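Local coordinates for protein FKBP-type peptidyl-prolyl cis-trans isomerase fkpA (Escherichia coli, PDB 1Q6H) that speeds the folding of periplasmic proteins by catalysing the cis-trans isomerisation of peptide bonds before proline, and also acts as a folding chaperone, at residues A[43-48]-A[89-94]; A[108-113]-A[122-127]; A[181-184]-A[189-192]; A[198-203]-A[212-217]. One frame throughout, in Å; residues are numbered along the deposited sequence.

In the fold
Read from the N terminus, the four contacts follow one another in series; none nests in or crosses another. Contact 1 closes a largely helical excursion, bringing the loop after helix 19-43 back onto the middle of helix 70-112. Contact 2 closes a short return at the end of that same helix and seats it on strand 124-127. Contacts 3 and 4 close loops within the FKBP domain, before and after strand 189-194. Strand 189-194 links contacts 2, 3 and 4: it carries half of contact 3 and pairs with strands 124-127 and 214-223. Contacts 1 and 4, whose centres are about 22 Å apart, are tied by a salt bridge between Glu93 and Lys202.

Contact 1 (A[43-48]-A[89-94])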
loop_
_atom_site.group_PDB
_atom_site.type_symbol
_atom_site.label_atom_id
_atom_site.label_comp_id
_atom_site.label_asym_id
_atom_site.label_seq_id
_atom_site.Cartn_x
_atom_site.Cartn_y
_atom_site.Cartn_z
ATOM N N GLU A 43 -6.804 14.260 -12.208
ATOM C CA GLU A 43 -7.520 15.099 -13.179
ATOM C C GLU A 43 -9.015 15.055 -12.906
ATOM O O GLU A 43 -9.691 16.076 -12.998
ATOM C CB GLU A 43 -7.189 14.671 -14.609
ATOM C CG GLU A 43 -7.755 15.540 -15.731
ATOM C CD GLU A 43 -7.568 14.930 -17.125
ATOM O OE1 GLU A 43 -6.994 13.802 -17.241
ATOM O OE2 GLU A 43 -7.998 15.574 -18.125
ATOM N N LYS A 44 -9.529 13.890 -12.538
ATOM C CA LYS A 44 -10.956 13.754 -12.288
ATOM C C LYS A 44 -11.397 14.577 -11.091
ATOM O O LYS A 44 -12.592 14.797 -10.884
ATOM C CB LYS A 44 -11.336 12.289 -12.066
ATOM C CG LYS A 44 -11.205 11.407 -13.295
ATOM C CD LYS A 44 -11.147 9.923 -12.894
ATOM C CE LYS A 44 -11.510 8.992 -14.049
ATOM N NZ LYS A 44 -11.514 7.551 -13.641
ATOM N N LEU A 45 -10.432 15.028 -10.300
ATOM C CA LEU A 45 -10.733 15.828 -9.132
ATOM C C LEU A 45 -10.412 17.309 -9.329
ATOM O O LEU A 45 -10.439 18.070 -8.375
ATOM C CB LEU A 45 -9.964 15.278 -7.942
ATOM C CG LEU A 45 -10.085 13.775 -7.725
ATOM C CD1 LEU A 45 -9.130 13.262 -6.621
ATOM C CD2 LEU A 45 -11.528 13.423 -7.420
ATOM N N GLY A 46 -10.121 17.733 -10.550
ATOM C CA GLY A 46 -9.737 19.119 -10.774
ATOM C C GLY A 46 -8.250 19.446 -10.601
ATOM O O GLY A 46 -7.864 20.619 -10.735
ATOM N N ILE A 47 -7.411 18.437 -10.311
ATOM C CA ILE A 47 -5.975 18.632 -10.132
ATOM C C ILE A 47 -5.154 18.243 -11.367
ATOM O O ILE A 47 -5.067 17.069 -11.746
ATOM C CB ILE A 47 -5.476 17.817 -8.919
ATOM C CG1 ILE A 47 -6.146 18.313 -7.631
ATOM C CG2 ILE A 47 -3.959 17.948 -8.796
ATOM C CD1 ILE A 47 -6.088 17.370 -6.454
ATOM N N LYS A 48 -4.538 19.231 -11.990
ATOM C CA LYS A 48 -3.814 19.006 -13.219
ATOM C C LYS A 48 -2.386 19.470 -12.990
ATOM O O LYS A 48 -2.069 20.642 -13.172
ATOM C CB LYS A 48 -4.482 19.764 -14.385
ATOM C CG LYS A 48 -5.820 19.165 -14.843
ATOM C CD LYS A 48 -6.475 19.953 -16.006
ATOM C CE LYS A 48 -7.373 19.054 -16.814
ATOM N NZ LYS A 48 -8.254 19.770 -17.767
ATOM N N GLN A 89 -13.225 15.374 -1.666
ATOM C CA GLN A 89 -14.443 15.694 -0.909
ATOM C C GLN A 89 -15.226 16.778 -1.637
ATOM O O GLN A 89 -16.439 16.707 -1.731
ATOM C CB GLN A 89 -14.132 16.087 0.530
ATOM C CG GLN A 89 -15.370 16.443 1.374
ATOM C CD GLN A 89 -16.440 15.362 1.368
ATOM O OE1 GLN A 89 -16.132 14.171 1.234
ATOM N NE2 GLN A 89 -17.706 15.769 1.530
ATOM N N ALA A 90 -14.531 17.763 -2.178
ATOM C CA ALA A 90 -15.203 18.786 -2.962
ATOM C C ALA A 90 -16.002 18.184 -4.126
ATOM O O ALA A 90 -17.153 18.570 -4.337
ATOM C CB ALA A 90 -14.234 19.773 -3.474
ATOM N N LYS A 91 -15.391 17.258 -4.875
ATOM C CA LYS A 91 -16.070 16.642 -6.027
ATOM C C LYS A 91 -17.307 15.895 -5.572
ATOM O O LYS A 91 -18.331 15.931 -6.226
ATOM C CB LYS A 91 -15.153 15.670 -6.771
ATOM C CG LYS A 91 -15.840 14.801 -7.848
ATOM C CD LYS A 91 -14.816 13.884 -8.534
ATOM C CE LYS A 91 -15.449 12.745 -9.331
ATOM N NZ LYS A 91 -16.752 13.118 -9.909
HETATM N N MSE A 92 -17.190 15.196 -4.456
HETATM C CA MSE A 92 -18.323 14.479 -3.906
HETATM C C MSE A 92 -19.468 15.426 -3.660
HETATM O O MSE A 92 -20.597 15.166 -4.112
HETATM C CB MSE A 92 -17.930 13.790 -2.611
HETATM C CG MSE A 92 -17.028 12.646 -2.885
HETATM SE SE MSE A 92 -17.951 10.999 -2.544
HETATM C CE MSE A 92 -17.237 10.757 -0.817
ATOM N N GLU A 93 -19.173 16.538 -2.987
ATOM C CA GLU A 93 -20.218 17.497 -2.625
ATOM C C GLU A 93 -20.909 18.060 -3.850
ATOM O O GLU A 93 -22.126 18.243 -3.859
ATOM C CB GLU A 93 -19.668 18.672 -1.789
ATOM C CG GLU A 93 -19.332 18.321 -0.357
ATOM C CD GLU A 93 -20.548 18.099 0.535
ATOM O OE1 GLU A 93 -21.661 18.576 0.209
ATOM O OE2 GLU A 93 -20.379 17.463 1.604
ATOM N N LYS A 94 -20.115 18.349 -4.868
ATOM C CA LYS A 94 -20.636 18.941 -6.078
ATOM C C LYS A 94 -21.512 17.907 -6.783
ATOM O O LYS A 94 -22.606 18.245 -7.225
ATOM C CB LYS A 94 -19.526 19.415 -7.015
ATOM C CG LYS A 94 -20.099 20.019 -8.292
ATOM C CD LYS A 94 -19.051 20.552 -9.254
ATOM C CE LYS A 94 -19.651 20.806 -10.632
ATOM N NZ LYS A 94 -21.053 21.327 -10.562
#
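With CG anti to the carbonyl carbon (chi1 -50°), Leu45 extends its CD2 methyl to Lys91, whose own CG is anti to the backbone N (chi1 170°) and whose chain stays extended as far as CE. The two side chains cross at about a right angle, Leu45 CD2 lying 3.5 Å from Lys91 CD. The same methylene carbon also rests against the backbone: Lys91 CD lies 3.4 Å from Lys44 O, with CE slightly farther off. A final bend at chi4 turns the ammonium group aside, where it forms a salt bridge with Asp95 one helical turn further on.

The loop that presents Leu45 is a helix ending. Gly46, with a phi of 87°, is the C-prime residue of a Schellman motif: Ile47 N bonds to Gln42 O, and Gly46 N donates to Glu43 O at 3.0 Å across a type I turn. Just beyond it, Ile47 buries its side chain on Phe80, Arg83, Val84 and Ser87, so the loop is held on earlier turns of helix 70-112 as well. Two residues on from Lys91, Glu93 OE1 forms a salt bridge with Lys202 NZ of the FKBP domain.

Only 111 Å² is buried between the two segments, both sides summed, and the meeting takes place at the surface. The lysine is used in two ways: its methylenes supply the packing against Leu45 and the Lys44 carbonyl, while its charge is paired with Asp95 within its own helix.

Contact 2 (A[108-113]-A[122-127]); sequences EKFAKE and GLVYQV
This is helix-on-sheet packing: the last turn of the long helix 70-112 lies on strand 124-127 of the antiparallel sheet, between strands 116-118 and 189-194. The two axes are 8.6 Å apart and their directions differ by 32°, so helix and strand run roughly alongside. Val124 and Gln126 point at the helix, whereas the intervening Tyr125 points to the other side of the sheet.

Phe110, with CG anti to its backbone N (chi1 180°), sends its ring past Val124 in the opposite sense to the valine branch. Its CD2 is 3.6 Å from Val124 CG1. The next residue, Ala111, touches the same methyl, its CB 3.9 Å from Val124 CG1. At the far end of the ring Gln126 OE1 lies at the edge and in the ring plane, 3.7 Å from Phe110 CZ, with ring and amide planes 73° apart. Val116, Lys191 and Val193 of the adjoining strands add further packing to Phe110. Replacing this phenylalanine by an alanine is likely to open a gap between helix and sheet and leave Val124 CG1 with Ala111 as its remaining contact from the helix.

The contact is therefore mainly apolar, 190 Å² summed over both segments. At its margin, the side-chain amide oxygen of Gln126, OE1, meets the weakly positive rim of the ring, which probably makes this approach mildly favourable.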
loop_
_atom_site.group_PDB
_atom_site.type_symbol
_atom_site.label_atom_id
_atom_site.label_comp_id
_atom_site.label_asym_id
_atom_site.label_seq_id
_atom_site.Cartn_x
_atom_site.Cartn_y
_atom_site.Cartn_z
ATOM N N GLU A 108 -39.992 14.852 -10.992
ATOM C CA GLU A 108 -41.119 15.770 -11.130
ATOM C C GLU A 108 -41.784 15.690 -12.495
ATOM O O GLU A 108 -42.985 15.684 -12.592
ATOM C CB GLU A 108 -40.677 17.188 -10.840
ATOM C CG GLU A 108 -40.382 17.418 -9.368
ATOM C CD GLU A 108 -41.636 17.514 -8.518
ATOM O OE1 GLU A 108 -42.448 18.431 -8.788
ATOM O OE2 GLU A 108 -41.800 16.694 -7.569
ATOM N N LYS A 109 -40.985 15.609 -13.538
ATOM C CA LYS A 109 -41.509 15.441 -14.870
ATOM C C LYS A 109 -42.235 14.069 -14.995
ATOM O O LYS A 109 -43.381 14.011 -15.415
ATOM C CB LYS A 109 -40.376 15.565 -15.881
ATOM C CG LYS A 109 -40.823 15.639 -17.331
ATOM C CD LYS A 109 -39.617 15.730 -18.257
ATOM C CE LYS A 109 -39.972 15.364 -19.691
ATOM N NZ LYS A 109 -41.036 16.229 -20.250
ATOM N N PHE A 110 -41.583 12.981 -14.593
ATOM C CA PHE A 110 -42.155 11.646 -14.711
ATOM C C PHE A 110 -43.448 11.530 -13.935
ATOM O O PHE A 110 -44.429 10.926 -14.418
ATOM C CB PHE A 110 -41.163 10.586 -14.208
ATOM C CG PHE A 110 -41.682 9.187 -14.298
ATOM C CD1 PHE A 110 -42.064 8.665 -15.515
ATOM C CD2 PHE A 110 -41.813 8.409 -13.173
ATOM C CE1 PHE A 110 -42.551 7.410 -15.603
ATOM C CE2 PHE A 110 -42.305 7.132 -13.256
ATOM C CZ PHE A 110 -42.677 6.629 -14.472
ATOM N N ALA A 111 -43.465 12.162 -12.763
ATOM C CA ALA A 111 -44.597 12.069 -11.850
ATOM C C ALA A 111 -45.900 12.661 -12.422
ATOM O O ALA A 111 -46.986 12.299 -11.991
ATOM C CB ALA A 111 -44.248 12.719 -10.513
ATOM N N LYS A 112 -45.786 13.546 -13.386
ATOM C CA LYS A 112 -46.965 14.133 -14.011
ATOM C C LYS A 112 -47.578 13.275 -15.118
ATOM O O LYS A 112 -48.721 13.482 -15.493
ATOM C CB LYS A 112 -46.613 15.499 -14.586
ATOM C CG LYS A 112 -46.077 16.435 -13.536
ATOM C CD LYS A 112 -45.847 17.806 -14.096
ATOM C CE LYS A 112 -44.918 18.614 -13.179
ATOM N NZ LYS A 112 -44.411 19.768 -13.896
ATOM N N GLU A 113 -46.832 12.302 -15.617
ATOM C CA GLU A 113 -47.286 11.451 -16.717
ATOM C C GLU A 113 -48.452 10.541 -16.393
ATOM O O GLU A 113 -48.677 10.181 -15.261
ATOM C CB GLU A 113 -46.112 10.647 -17.248
ATOM C CG GLU A 113 -45.010 11.561 -17.779
ATOM C CD GLU A 113 -43.837 10.817 -18.388
ATOM O OE1 GLU A 113 -43.860 9.578 -18.363
ATOM O OE2 GLU A 113 -42.897 11.468 -18.887
ATOM N N GLY A 122 -42.669 10.442 -1.179
ATOM C CA GLY A 122 -41.959 10.988 -2.316
ATOM C C GLY A 122 -41.507 9.940 -3.326
ATOM O O GLY A 122 -40.933 10.272 -4.361
ATOM N N LEU A 123 -41.755 8.678 -3.024
ATOM C CA LEU A 123 -41.531 7.638 -3.991
ATOM C C LEU A 123 -42.440 7.918 -5.197
ATOM O O LEU A 123 -43.638 8.249 -5.035
ATOM C CB LEU A 123 -41.928 6.297 -3.394
ATOM C CG LEU A 123 -41.926 5.109 -4.360
ATOM C CD1 LEU A 123 -40.515 4.733 -4.794
ATOM C CD2 LEU A 123 -42.570 3.932 -3.686
ATOM N N VAL A 124 -41.897 7.792 -6.404
ATOM C CA VAL A 124 -42.707 7.928 -7.592
ATOM C C VAL A 124 -42.841 6.547 -8.238
ATOM O O VAL A 124 -41.862 5.786 -8.354
ATOM C CB VAL A 124 -42.090 8.945 -8.549
ATOM C CG1 VAL A 124 -42.904 9.094 -9.825
ATOM C CG2 VAL A 124 -41.893 10.276 -7.837
ATOM N N TYR A 125 -44.057 6.172 -8.615
ATOM C CA TYR A 125 -44.251 4.831 -9.155
ATOM C C TYR A 125 -45.326 4.715 -10.198
ATOM O O TYR A 125 -46.248 5.519 -10.278
ATOM C CB TYR A 125 -44.516 3.836 -8.021
ATOM C CG TYR A 125 -45.802 4.043 -7.291
ATOM C CD1 TYR A 125 -45.856 4.867 -6.174
ATOM C CD2 TYR A 125 -46.967 3.452 -7.716
ATOM C CE1 TYR A 125 -47.018 5.080 -5.512
ATOM C CE2 TYR A 125 -48.137 3.652 -7.053
ATOM C CZ TYR A 125 -48.159 4.471 -5.945
ATOM O OH TYR A 125 -49.312 4.690 -5.247
ATOM N N GLN A 126 -45.176 3.686 -11.016
ATOM C CA GLN A 126 -46.102 3.399 -12.093
ATOM C C GLN A 126 -46.410 1.920 -12.104
ATOM O O GLN A 126 -45.550 1.095 -12.390
ATOM C CB GLN A 126 -45.496 3.802 -13.408
ATOM C CG GLN A 126 -46.395 3.564 -14.595
ATOM C CD GLN A 126 -45.692 3.888 -15.877
ATOM O OE1 GLN A 126 -44.460 3.794 -15.960
ATOM N NE2 GLN A 126 -46.453 4.268 -16.884
ATOM N N VAL A 127 -47.649 1.585 -11.775
ATOM C CA VAL A 127 -48.074 0.211 -11.796
ATOM C C VAL A 127 -48.265 -0.109 -13.245
ATOM O O VAL A 127 -48.896 0.649 -13.970
ATOM C CB VAL A 127 -49.411 -0.031 -11.049
ATOM C CG1 VAL A 127 -49.887 -1.491 -11.198
ATOM C CG2 VAL A 127 -49.276 0.331 -9.575
#

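Contact 3 (A[181-184]-A[189-192])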
loop_
_atom_site.group_PDB
_atom_site.type_symbol
_atom_site.label_atom_id
_atom_site.label_comp_id
_atom_site.label_asym_id
_atom_site.label_seq_id
_atom_site.Cartn_x
_atom_site.Cartn_y
_atom_site.Cartn_z
ATOM N N LEU A 181 -43.044 -2.123 -3.490
ATOM C CA LEU A 181 -43.599 -3.429 -3.842
ATOM C C LEU A 181 -44.941 -3.662 -3.180
ATOM O O LEU A 181 -45.747 -4.464 -3.644
ATOM C CB LEU A 181 -42.615 -4.554 -3.505
ATOM C CG LEU A 181 -41.307 -4.561 -4.281
ATOM C CD1 LEU A 181 -40.440 -5.769 -3.819
ATOM C CD2 LEU A 181 -41.573 -4.642 -5.788
ATOM N N LYS A 182 -45.244 -2.905 -2.143
ATOM C CA LYS A 182 -46.566 -3.053 -1.522
ATOM C C LYS A 182 -47.712 -2.551 -2.426
ATOM O O LYS A 182 -48.899 -2.736 -2.103
ATOM C CB LYS A 182 -46.598 -2.317 -0.180
ATOM C CG LYS A 182 -45.699 -2.930 0.861
ATOM C CD LYS A 182 -45.659 -2.161 2.148
ATOM C CE LYS A 182 -44.652 -2.830 3.131
ATOM N NZ LYS A 182 -44.354 -2.037 4.289
ATOM N N ASN A 183 -47.363 -1.900 -3.532
ATOM C CA ASN A 183 -48.352 -1.348 -4.449
ATOM C C ASN A 183 -48.813 -2.320 -5.543
ATOM O O ASN A 183 -49.620 -1.941 -6.387
ATOM C CB ASN A 183 -47.789 -0.106 -5.128
ATOM C CG ASN A 183 -47.640 1.052 -4.175
ATOM O OD1 ASN A 183 -48.586 1.414 -3.511
ATOM N ND2 ASN A 183 -46.452 1.640 -4.114
ATOM N N ILE A 184 -48.276 -3.544 -5.550
ATOM C CA ILE A 184 -48.666 -4.558 -6.509
ATOM C C ILE A 184 -48.768 -5.872 -5.747
ATOM O O ILE A 184 -48.537 -5.907 -4.522
ATOM C CB ILE A 184 -47.678 -4.712 -7.682
ATOM C CG1 ILE A 184 -46.220 -4.828 -7.220
ATOM C CG2 ILE A 184 -47.837 -3.617 -8.686
ATOM C CD1 ILE A 184 -45.293 -5.275 -8.349
ATOM N N LYS A 189 -46.151 -5.986 -11.985
ATOM C CA LYS A 189 -44.973 -5.325 -12.504
ATOM C C LYS A 189 -45.112 -3.850 -12.173
ATOM O O LYS A 189 -46.199 -3.285 -12.302
ATOM C CB LYS A 189 -44.894 -5.500 -14.021
ATOM C CG LYS A 189 -45.026 -6.927 -14.454
ATOM C CD LYS A 189 -44.923 -7.107 -15.949
ATOM C CE LYS A 189 -44.915 -8.606 -16.309
ATOM N NZ LYS A 189 -45.588 -9.455 -15.294
ATOM N N ILE A 190 -44.029 -3.214 -11.743
ATOM C CA ILE A 190 -44.099 -1.816 -11.333
ATOM C C ILE A 190 -42.788 -1.145 -11.628
ATOM O O ILE A 190 -41.755 -1.780 -11.583
ATOM C CB ILE A 190 -44.393 -1.714 -9.839
ATOM C CG1 ILE A 190 -44.586 -0.259 -9.431
ATOM C CG2 ILE A 190 -43.243 -2.315 -8.991
ATOM C CD1 ILE A 190 -45.218 -0.125 -8.038
ATOM N N LYS A 191 -42.853 0.117 -12.029
ATOM C CA LYS A 191 -41.669 0.901 -12.221
ATOM C C LYS A 191 -41.545 1.812 -11.013
ATOM O O LYS A 191 -42.510 2.502 -10.599
ATOM C CB LYS A 191 -41.753 1.671 -13.519
ATOM C CG LYS A 191 -40.637 2.658 -13.767
ATOM C CD LYS A 191 -40.820 3.285 -15.166
ATOM C CE LYS A 191 -39.891 4.466 -15.407
ATOM N NZ LYS A 191 -39.831 4.813 -16.881
ATOM N N LEU A 192 -40.371 1.799 -10.411
ATOM C CA LEU A 192 -40.123 2.630 -9.235
ATOM C C LEU A 192 -39.096 3.672 -9.565
ATOM O O LEU A 192 -38.047 3.353 -10.146
ATOM C CB LEU A 192 -39.624 1.782 -8.061
ATOM C CG LEU A 192 -40.511 0.632 -7.617
ATOM C CD1 LEU A 192 -39.812 -0.206 -6.581
ATOM C CD2 LEU A 192 -41.796 1.106 -7.076
#
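Ile184 and Ile190 cross obliquely, each directing its beta carbon at the opposite segment. Ile184 holds CG1 between its backbone N and carbonyl carbon, the crowded position (chi1 49°), and from there CD1 lies over the start of the strand, 3.7 Å from Ile190 CG2 and 3.8 Å from Lys189 N. Its other branch comes alongside: Ile184 CG2 is 4.1 Å from Ile190 CB. Both arms of Ile184 thus close on the root of Ile190.

The longer arm of Ile190 goes another way. With CG1 anti to the backbone N (chi1 -175°) it extends CD1 to the aliphatic part of Asn183, stopping 3.9 Å from Asn183 CB. The amide beyond is turned back to the residue just before the segment, Gly180, whose O receives a weak hydrogen bond from Asn183 ND2. Leu181 completes the cluster although its beta carbon points off; its CD2 swings round to within 4.3 Å of Ile190 CG2.

Leu181, Asn183 and Ile184 follow the short helix 175-180, which in the FKBP fold packs against an antiparallel sheet curving round it. Strand 189-194 runs between strands 124-127 and 214-223, and the cluster touches both neighbours of that strand: Asn183 and Ile190 touch Tyr125, Ile184 touches Val127 and Leu220, and Leu181 touches Val218. Were Ile184 cut back to an alanine, the loss of CD1 and CG2 would probably leave a gap over Ile190 CG2 and the backbone of Lys189. The beta carbon of Lys189 points away from segment 181-184, and its NZ makes a long, weak ion pair with Glu129.

Contact 4 (A[198-203]-A[212-217])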
loop_
_atom_site.group_PDB
_atom_site.type_symbol
_atom_site.label_atom_id
_atom_site.label_comp_id
_atom_site.label_asym_id
_atom_site.label_seq_id
_atom_site.Cartn_x
_atom_site.Cartn_y
_atom_site.Cartn_z
ATOM N N LEU A 198 -34.692 7.632 -0.134
ATOM C CA LEU A 198 -35.280 6.297 0.074
ATOM C C LEU A 198 -34.396 5.199 -0.562
ATOM O O LEU A 198 -34.835 4.075 -0.745
ATOM C CB LEU A 198 -36.691 6.199 -0.565
ATOM C CG LEU A 198 -37.672 7.247 -0.043
ATOM C CD1 LEU A 198 -39.024 7.328 -0.857
ATOM C CD2 LEU A 198 -37.921 7.002 1.444
ATOM N N ALA A 199 -33.172 5.558 -0.907
ATOM C CA ALA A 199 -32.222 4.646 -1.521
ATOM C C ALA A 199 -30.856 4.722 -0.821
ATOM O O ALA A 199 -30.772 4.400 0.358
ATOM C CB ALA A 199 -32.100 4.946 -2.990
ATOM N N TYR A 200 -29.796 5.148 -1.517
ATOM C CA TYR A 200 -28.443 5.158 -0.909
ATOM C C TYR A 200 -27.973 6.539 -0.493
ATOM O O TYR A 200 -26.826 6.709 -0.063
ATOM C CB TYR A 200 -27.423 4.499 -1.841
ATOM C CG TYR A 200 -27.859 3.083 -2.143
ATOM C CD1 TYR A 200 -27.691 2.078 -1.203
ATOM C CD2 TYR A 200 -28.510 2.780 -3.326
ATOM C CE1 TYR A 200 -28.142 0.800 -1.441
ATOM C CE2 TYR A 200 -28.977 1.498 -3.581
ATOM C CZ TYR A 200 -28.790 0.508 -2.624
ATOM O OH TYR A 200 -29.220 -0.780 -2.880
ATOM N N GLY A 201 -28.863 7.522 -0.636
ATOM C CA GLY A 201 -28.615 8.879 -0.154
ATOM C C GLY A 201 -27.382 9.603 -0.674
ATOM O O GLY A 201 -26.929 9.424 -1.809
ATOM N N LYS A 202 -26.812 10.433 0.187
ATOM C CA LYS A 202 -25.712 11.277 -0.230
ATOM C C LYS A 202 -24.425 10.511 -0.473
ATOM O O LYS A 202 -23.668 10.864 -1.369
ATOM C CB LYS A 202 -25.508 12.411 0.784
ATOM C CG LYS A 202 -24.659 13.546 0.275
ATOM C CD LYS A 202 -24.654 14.717 1.239
ATOM C CE LYS A 202 -23.622 15.757 0.845
ATOM N NZ LYS A 202 -23.859 17.069 1.532
ATOM N N ALA A 203 -24.173 9.475 0.317
ATOM C CA ALA A 203 -22.950 8.697 0.169
ATOM C C ALA A 203 -22.944 7.872 -1.101
ATOM O O ALA A 203 -21.903 7.735 -1.749
ATOM C CB ALA A 203 -22.767 7.750 1.363
ATOM N N SER A 212 -28.217 9.830 -6.007
ATOM C CA SER A 212 -28.800 9.314 -7.238
ATOM C C SER A 212 -30.248 8.878 -7.065
ATOM O O SER A 212 -30.592 8.122 -6.168
ATOM C CB SER A 212 -28.010 8.116 -7.768
ATOM O OG SER A 212 -26.704 8.496 -8.176
ATOM N N THR A 213 -31.100 9.421 -7.908
ATOM C CA THR A 213 -32.430 8.876 -8.068
ATOM C C THR A 213 -32.259 7.573 -8.859
ATOM O O THR A 213 -31.457 7.503 -9.827
ATOM C CB THR A 213 -33.312 9.878 -8.795
ATOM O OG1 THR A 213 -33.692 10.916 -7.880
ATOM C CG2 THR A 213 -34.636 9.250 -9.223
ATOM N N LEU A 214 -32.946 6.523 -8.409
ATOM C CA LEU A 214 -32.821 5.212 -9.032
ATOM C C LEU A 214 -34.092 4.829 -9.783
ATOM O O LEU A 214 -35.181 4.975 -9.240
ATOM C CB LEU A 214 -32.555 4.138 -7.971
ATOM C CG LEU A 214 -31.409 4.396 -6.992
ATOM C CD1 LEU A 214 -31.268 3.198 -6.030
ATOM C CD2 LEU A 214 -30.119 4.690 -7.761
ATOM N N VAL A 215 -33.937 4.274 -10.986
ATOM C CA VAL A 215 -35.058 3.782 -11.761
ATOM C C VAL A 215 -35.037 2.254 -11.807
ATOM O O VAL A 215 -34.098 1.667 -12.356
ATOM C CB VAL A 215 -35.002 4.285 -13.194
ATOM C CG1 VAL A 215 -36.308 3.953 -13.925
ATOM C CG2 VAL A 215 -34.748 5.809 -13.218
ATOM N N PHE A 216 -36.043 1.618 -11.206
ATOM C CA PHE A 216 -36.187 0.153 -11.235
ATOM C C PHE A 216 -37.437 -0.311 -12.003
ATOM O O PHE A 216 -38.559 0.089 -11.692
ATOM C CB PHE A 216 -36.314 -0.436 -9.829
ATOM C CG PHE A 216 -35.062 -0.420 -9.035
ATOM C CD1 PHE A 216 -34.131 -1.429 -9.164
ATOM C CD2 PHE A 216 -34.811 0.612 -8.133
ATOM C CE1 PHE A 216 -32.964 -1.398 -8.415
ATOM C CE2 PHE A 216 -33.675 0.653 -7.418
ATOM C CZ PHE A 216 -32.746 -0.359 -7.526
ATOM N N ASP A 217 -37.251 -1.179 -12.987
ATOM C CA ASP A 217 -38.379 -1.880 -13.634
ATOM C C ASP A 217 -38.455 -3.225 -12.946
ATOM O O ASP A 217 -37.538 -4.037 -13.095
ATOM C CB ASP A 217 -38.132 -2.113 -15.103
ATOM C CG ASP A 217 -38.204 -0.855 -15.901
ATOM O OD1 ASP A 217 -39.185 -0.102 -15.712
ATOM O OD2 ASP A 217 -37.324 -0.557 -16.740
HETATM O O HOH W 1 -29.491 6.345 -4.171
HETATM O O HOH W 2 -27.055 7.727 -3.986
#
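Apolar contacts centre on one methyl, Leu214 CD1, which meets Ala199 and Tyr200 together. Leu214 keeps CG anti to its carbonyl carbon (chi1 -51°) and extends CD1 to Ala199 CB at 3.6 Å. The tyrosine crosses the leucine at about a right angle and offers the edge of its ring: Tyr200 CE2 is 3.8 Å from Leu214 CD1, with the methyl near the ring plane. Val205 and Ile208 of the intervening loop also pack on Tyr200.

Water-mediated bonds form the second group. One water accepts from Tyr200 N at 2.9 Å and donates to Ser212 O at the same distance of 2.9 Å. A second donates to Gly201 O at 2.8 Å and accepts from Ser212 N at 3.1 Å. Directly, Gly201 O and Ser212 N are 4.4 Å apart, so the water spans a separation too wide for a backbone bond.

Bonds to neighbours fix the ends. Ser212 OG is hydrogen-bonded to Pro209 O, Thr213 OG1 to Arg107 of the long helix, and Gly201 shares a backbone bond with Asn211. Further along the strand Phe216 meets Trp177 edge to face; as in other FKBPs, Trp177, near the start of the short helix, probably forms the floor of the active-site pocket, and the long loop before the last strand borders it.

The base of this loop is therefore closed by a small apolar patch and by two waters that satisfy Tyr200 N, Gly201 O and both backbone polar atoms of Ser212, where the segments stand too far apart to pair directly.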